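16S rRNA methyltransferase (Streptomyces sp. DSM 40477, PDB 3MQ2) methylates the N1 position of adenine 1408 in 16S rRNA, using S-adenosyl-L-methionine, and so confers resistance to aminoglycosides such as kanamycin, neomycin and apramycin. Local coordinates at residues 25-30 against 51-56; 105-110 against 138-143. All coordinates share one frame; numbering follows the deposited sequence.

Overall arrangement
The fold is a Rossmann-like methyltransferase with a seven-stranded mixed sheet. From the N terminus, the chain passes helix 17-24 and reaches strand 29-34, an inner strand of that sheet, between 52-58 and 99-105. Helix 40-48 then returns it to strand 52-58, and interaction 1 closes this loop where the two parallel strands begin. After strand 99-105 the chain runs through helices 109-116 and 121-128 to strand 134-141. Interaction 2 closes this second loop at the C-terminal ends of strands 99-105 and 134-141, beside the bound S-adenosyl-L-homocysteine. The two loops follow one another and neither nest nor cross. The centres of the two contacts lie about 25 Å apart, but both belong to the same sheet.

Interaction 1 of 2, residues 25-30 against 51-56; sequences SQYDDV and SRLVVA
Two backbone hydrogen bonds join 25-30 to 51-56. Asp28 N donates to Ser51 O at 2.8 Å, and the bond is nearly straight at hydrogen (165°). Leu53 N donates to Asp29 O at 2.9 Å. Beyond these, Val30 CA approaches Leu53 O in a CA-H...O contact of 3.2 Å.

Leu53 and Val55 make the apolar contacts with Tyr27 and Val30. Tyr27 CG lies anti to the carbonyl carbon (chi1 -63°), which puts the ring beside the backbone of Ser51 to Leu53, with Leu53 CA over one face, offset toward the rim. Its edge meets the carbonyl of Ser51, and Tyr27 CD2 touches Leu53 CB at 3.9 Å. The Tyr27 and Leu53 side chains cross at about a right angle. Val30 CG1 meets Val55 CG2 at 4.0 Å, on the sheet face that also carries Leu53. Helix 17-24 packs on this face, with Phe20 touching both Leu53 and Val55.

The contact forms the start of a parallel strand pair. Strand 29-34, helix 40-48 and strand 52-58 make one beta-alpha-beta unit of the Rossmann-like methyltransferase fold.

Polar groups occupy the face bearing Asp29 and Arg52. Their charged ends do not touch: Asp29 OD2 and Arg52 NH2 are 4.9 Å apart. A water bridges them, accepting from Arg52 NH2 at 2.9 Å, in the plane of the guanidinium group. It donates to Val30 O and, more weakly, to Asp29 OD2. Each charge has a salt-bridge partner outside the segments, Arg131 for Asp29 and Glu101 for Arg52. Arg52 NH2 thus has the water and Glu101 as partners, while NH1 has Asn49 OD1. Asp29 OD1 also takes a weak bond from Val30 N.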
# COMPACT_ATOMS: atom_id res chain seq x y z
N SER A 25 7.65 -1.17 -19.29
CA SER A 25 7.11 -1.02 -20.64
C SER A 25 6.56 -2.34 -21.18
O SER A 25 5.82 -2.35 -22.16
CB SER A 25 8.16 -0.44 -21.59
OG SER A 25 9.24 -1.33 -21.78
N GLN A 26 6.91 -3.43 -20.52
CA GLN A 26 6.47 -4.76 -20.94
C GLN A 26 5.12 -5.14 -20.34
O GLN A 26 4.54 -6.16 -20.72
CB GLN A 26 7.52 -5.80 -20.55
CG GLN A 26 8.92 -5.47 -21.02
CD GLN A 26 9.97 -6.38 -20.41
OE1 GLN A 26 9.64 -7.29 -19.63
NE2 GLN A 26 11.23 -6.15 -20.74
N TYR A 27 4.63 -4.34 -19.40
CA TYR A 27 3.38 -4.64 -18.73
C TYR A 27 2.30 -3.62 -19.05
O TYR A 27 2.58 -2.53 -19.53
CB TYR A 27 3.60 -4.79 -17.21
CG TYR A 27 4.51 -5.95 -16.89
CD1 TYR A 27 4.00 -7.21 -16.69
CD2 TYR A 27 5.89 -5.78 -16.81
CE1 TYR A 27 4.81 -8.28 -16.42
CE2 TYR A 27 6.72 -6.86 -16.53
CZ TYR A 27 6.17 -8.11 -16.34
OH TYR A 27 6.96 -9.20 -16.07
N ASP A 28 1.05 -4.00 -18.81
CA ASP A 28 -0.09 -3.16 -19.13
C ASP A 28 -0.20 -1.98 -18.18
O ASP A 28 -0.62 -0.89 -18.57
CB ASP A 28 -1.38 -3.97 -19.09
CG ASP A 28 -1.49 -4.95 -20.24
OD1 ASP A 28 -0.73 -4.79 -21.22
OD2 ASP A 28 -2.34 -5.86 -20.17
N ASP A 29 0.18 -2.19 -16.92
CA ASP A 29 0.01 -1.16 -15.91
C ASP A 29 0.85 -1.49 -14.68
O ASP A 29 1.42 -2.58 -14.59
CB ASP A 29 -1.46 -1.05 -15.52
CG ASP A 29 -1.83 0.31 -14.97
OD1 ASP A 29 -0.95 1.21 -14.91
OD2 ASP A 29 -3.02 0.49 -14.61
N VAL A 30 0.93 -0.55 -13.75
CA VAL A 30 1.72 -0.75 -12.54
C VAL A 30 0.83 -0.59 -11.31
O VAL A 30 0.02 0.33 -11.23
CB VAL A 30 2.89 0.26 -12.46
CG1 VAL A 30 3.61 0.13 -11.12
CG2 VAL A 30 3.87 0.05 -13.61
N SER A 51 -0.29 -9.68 -16.14
CA SER A 51 -0.07 -8.63 -17.13
C SER A 51 0.25 -7.26 -16.52
O SER A 51 0.47 -6.29 -17.26
CB SER A 51 -1.29 -8.51 -18.05
OG SER A 51 -2.39 -7.95 -17.35
N ARG A 52 0.29 -7.17 -15.20
CA ARG A 52 0.64 -5.92 -14.54
C ARG A 52 1.92 -6.07 -13.75
O ARG A 52 2.23 -7.17 -13.27
CB ARG A 52 -0.51 -5.46 -13.64
CG ARG A 52 -1.84 -5.44 -14.37
CD ARG A 52 -3.00 -5.57 -13.41
NE ARG A 52 -3.29 -4.29 -12.77
CZ ARG A 52 -4.24 -4.10 -11.87
NH1 ARG A 52 -5.02 -5.11 -11.49
NH2 ARG A 52 -4.42 -2.90 -11.35
N LEU A 53 2.68 -4.99 -13.66
CA LEU A 53 3.90 -4.98 -12.86
C LEU A 53 3.54 -4.52 -11.46
O LEU A 53 2.92 -3.47 -11.29
CB LEU A 53 4.92 -4.02 -13.47
CG LEU A 53 6.22 -3.81 -12.69
CD1 LEU A 53 6.92 -5.13 -12.46
CD2 LEU A 53 7.14 -2.82 -13.42
N VAL A 54 3.92 -5.29 -10.46
CA VAL A 54 3.58 -4.96 -9.07
C VAL A 54 4.83 -4.52 -8.36
O VAL A 54 5.81 -5.26 -8.34
CB VAL A 54 2.95 -6.16 -8.32
CG1 VAL A 54 2.60 -5.78 -6.87
CG2 VAL A 54 1.71 -6.65 -9.08
N VAL A 55 4.81 -3.31 -7.80
CA VAL A 55 5.94 -2.77 -7.07
C VAL A 55 5.50 -2.65 -5.61
O VAL A 55 4.39 -2.21 -5.33
CB VAL A 55 6.34 -1.37 -7.61
CG1 VAL A 55 7.55 -0.82 -6.85
CG2 VAL A 55 6.67 -1.46 -9.10
N ALA A 56 6.36 -3.05 -4.69
CA ALA A 56 5.99 -2.97 -3.28
C ALA A 56 7.17 -2.44 -2.51
O ALA A 56 8.31 -2.80 -2.78
CB ALA A 56 5.57 -4.33 -2.73
O HOH W 1 -2.77 -0.68 -12.22

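Interaction 2 of 2, residues 105-110 against 138-143; sequences LMPWGS and VALNLH. With SAH (S-adenosyl-L-homocysteine), chain C.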
# COMPACT_ATOMS: atom_id res chain seq x y z
N LEU A 105 -2.10 -0.69 2.98
CA LEU A 105 -2.89 -1.64 3.78
C LEU A 105 -2.42 -1.70 5.22
O LEU A 105 -1.26 -1.95 5.49
CB LEU A 105 -2.85 -3.04 3.15
CG LEU A 105 -3.20 -3.17 1.67
CD1 LEU A 105 -3.26 -4.64 1.28
CD2 LEU A 105 -4.53 -2.49 1.37
N MET A 106 -3.34 -1.47 6.15
CA MET A 106 -3.03 -1.55 7.59
C MET A 106 -1.85 -0.69 8.01
O MET A 106 -0.97 -1.18 8.73
CB MET A 106 -2.76 -3.00 8.01
CG MET A 106 -3.53 -4.03 7.25
SD MET A 106 -5.27 -3.84 7.61
CE MET A 106 -5.30 -4.50 9.28
N PRO A 107 -1.82 0.59 7.61
CA PRO A 107 -0.66 1.41 7.96
C PRO A 107 -0.58 1.70 9.46
O PRO A 107 -1.60 1.72 10.15
CB PRO A 107 -0.90 2.71 7.19
CG PRO A 107 -2.41 2.80 7.13
CD PRO A 107 -2.84 1.37 6.88
N TRP A 108 0.64 1.90 9.94
CA TRP A 108 0.85 2.49 11.25
C TRP A 108 2.03 3.45 11.17
O TRP A 108 2.64 3.59 10.10
CB TRP A 108 1.05 1.42 12.35
CG TRP A 108 2.22 0.48 12.18
CD1 TRP A 108 2.23 -0.72 11.53
CD2 TRP A 108 3.54 0.65 12.72
NE1 TRP A 108 3.48 -1.30 11.62
CE2 TRP A 108 4.30 -0.47 12.34
CE3 TRP A 108 4.15 1.65 13.50
CZ2 TRP A 108 5.64 -0.63 12.71
CZ3 TRP A 108 5.49 1.50 13.85
CH2 TRP A 108 6.21 0.36 13.46
N GLY A 109 2.32 4.14 12.26
CA GLY A 109 3.43 5.08 12.26
C GLY A 109 3.14 6.27 11.37
O GLY A 109 1.99 6.69 11.24
N SER A 110 4.18 6.81 10.75
CA SER A 110 4.03 8.06 10.00
C SER A 110 3.17 7.88 8.76
O SER A 110 2.54 8.82 8.30
CB SER A 110 5.40 8.64 9.63
OG SER A 110 6.07 7.80 8.70
N VAL A 138 -7.03 2.49 0.57
CA VAL A 138 -6.40 2.64 1.87
C VAL A 138 -7.22 1.81 2.84
O VAL A 138 -8.41 2.07 3.03
CB VAL A 138 -6.38 4.10 2.36
CG1 VAL A 138 -5.83 4.17 3.78
CG2 VAL A 138 -5.54 4.98 1.42
N ALA A 139 -6.60 0.81 3.45
CA ALA A 139 -7.36 -0.05 4.35
C ALA A 139 -6.88 0.27 5.76
O ALA A 139 -5.78 -0.11 6.15
CB ALA A 139 -7.15 -1.50 4.02
N LEU A 140 -7.71 1.01 6.50
CA LEU A 140 -7.31 1.44 7.83
C LEU A 140 -7.53 0.32 8.84
O LEU A 140 -8.60 -0.27 8.88
CB LEU A 140 -8.13 2.65 8.26
CG LEU A 140 -7.93 3.94 7.48
CD1 LEU A 140 -8.82 5.03 8.06
CD2 LEU A 140 -6.46 4.38 7.50
N ASN A 141 -6.50 0.05 9.63
CA ASN A 141 -6.64 -0.85 10.77
C ASN A 141 -7.25 -0.06 11.91
O ASN A 141 -6.58 0.81 12.49
CB ASN A 141 -5.26 -1.38 11.17
CG ASN A 141 -5.33 -2.37 12.33
OD1 ASN A 141 -6.35 -2.52 13.00
ND2 ASN A 141 -4.20 -3.05 12.58
N LEU A 142 -8.51 -0.33 12.22
CA LEU A 142 -9.24 0.45 13.20
C LEU A 142 -8.69 0.25 14.63
O LEU A 142 -8.99 1.02 15.53
CB LEU A 142 -10.74 0.15 13.10
CG LEU A 142 -11.38 0.53 11.77
CD1 LEU A 142 -12.75 -0.11 11.61
CD2 LEU A 142 -11.47 2.05 11.61
N HIS A 143 -7.84 -0.76 14.81
CA HIS A 143 -7.25 -0.97 16.13
C HIS A 143 -6.27 0.13 16.51
O HIS A 143 -5.85 0.22 17.67
CB HIS A 143 -6.63 -2.37 16.25
CG HIS A 143 -7.65 -3.45 16.23
ND1 HIS A 143 -8.12 -4.05 17.38
CD2 HIS A 143 -8.35 -4.00 15.21
CE1 HIS A 143 -9.05 -4.94 17.06
NE2 HIS A 143 -9.21 -4.92 15.75
N SAH C . 0.69 -3.68 4.46
CA SAH C . 1.40 -4.75 5.14
CB SAH C . 2.16 -4.22 6.35
CG SAH C . 1.38 -3.25 7.22
SD SAH C . 2.20 -2.96 8.81
C SAH C . 0.40 -5.81 5.58
O SAH C . 0.78 -6.87 6.08
OXT SAH C . -0.80 -5.62 5.43
C5' SAH C . 2.58 -1.29 8.22
C4' SAH C . 3.89 -1.24 7.45
O4' SAH C . 4.11 0.08 7.00
C3' SAH C . 5.11 -1.62 8.29
O3' SAH C . 5.85 -2.61 7.62
C2' SAH C . 5.96 -0.38 8.38
O2' SAH C . 7.34 -0.69 8.26
C1' SAH C . 5.48 0.41 7.18
N9 SAH C . 5.60 1.87 7.32
C8 SAH C . 5.17 2.68 8.34
N7 SAH C . 5.49 3.96 8.02
C5 SAH C . 6.10 3.96 6.81
C6 SAH C . 6.63 4.96 6.01
N6 SAH C . 6.58 6.23 6.39
N1 SAH C . 7.19 4.62 4.80
C2 SAH C . 7.25 3.31 4.38
N3 SAH C . 6.73 2.31 5.18
C4 SAH C . 6.17 2.65 6.36
O HOH W 2 -4.36 1.77 10.05
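The cofactor pocket of this Rossmann-like methyltransferase is built partly on 105-110, where the chain leaves strand 99-105 and enters helix 109-116. Its neighbour is the parallel strand 134-141. Leu105 pairs with Ala139, and Met106 N donates to Ala139 O at 2.8 Å, in the carbonyl plane. On one sheet face Leu105 CD2 rests on Ala139 CB. Pro107 CD sits close to the same Ala139 carbonyl oxygen, at 3.4 Å.

Met106 reaches across with its methyl end. Bends at chi2 (-66°) and chi3 (-73°) turn CE onto Asn141 CB, 3.6 Å away. Trp196, part of the S-adenosyl-L-methionine site, packs against both Met106 and Asn141. A water links the two backbones further along, donating to Pro107 O and accepting from Asn141 N.

The other side of 105-110 holds S-adenosyl-L-homocysteine. Leu105 O accepts from its amino N at 2.8 Å. Trp108 brings CD1 to 3.4 Å from the ligand C5', with its indole set obliquely. At the adenine end, Ser110 OG accepts from N6 at 2.8 Å, and the same hydroxyl is hydrogen-bonded to Glu91.

Strand 134-141 ends in an Asx turn: Asn141 OD1 accepts from His143 N at 2.9 Å, with the donor 41° out of the amide carbonyl plane.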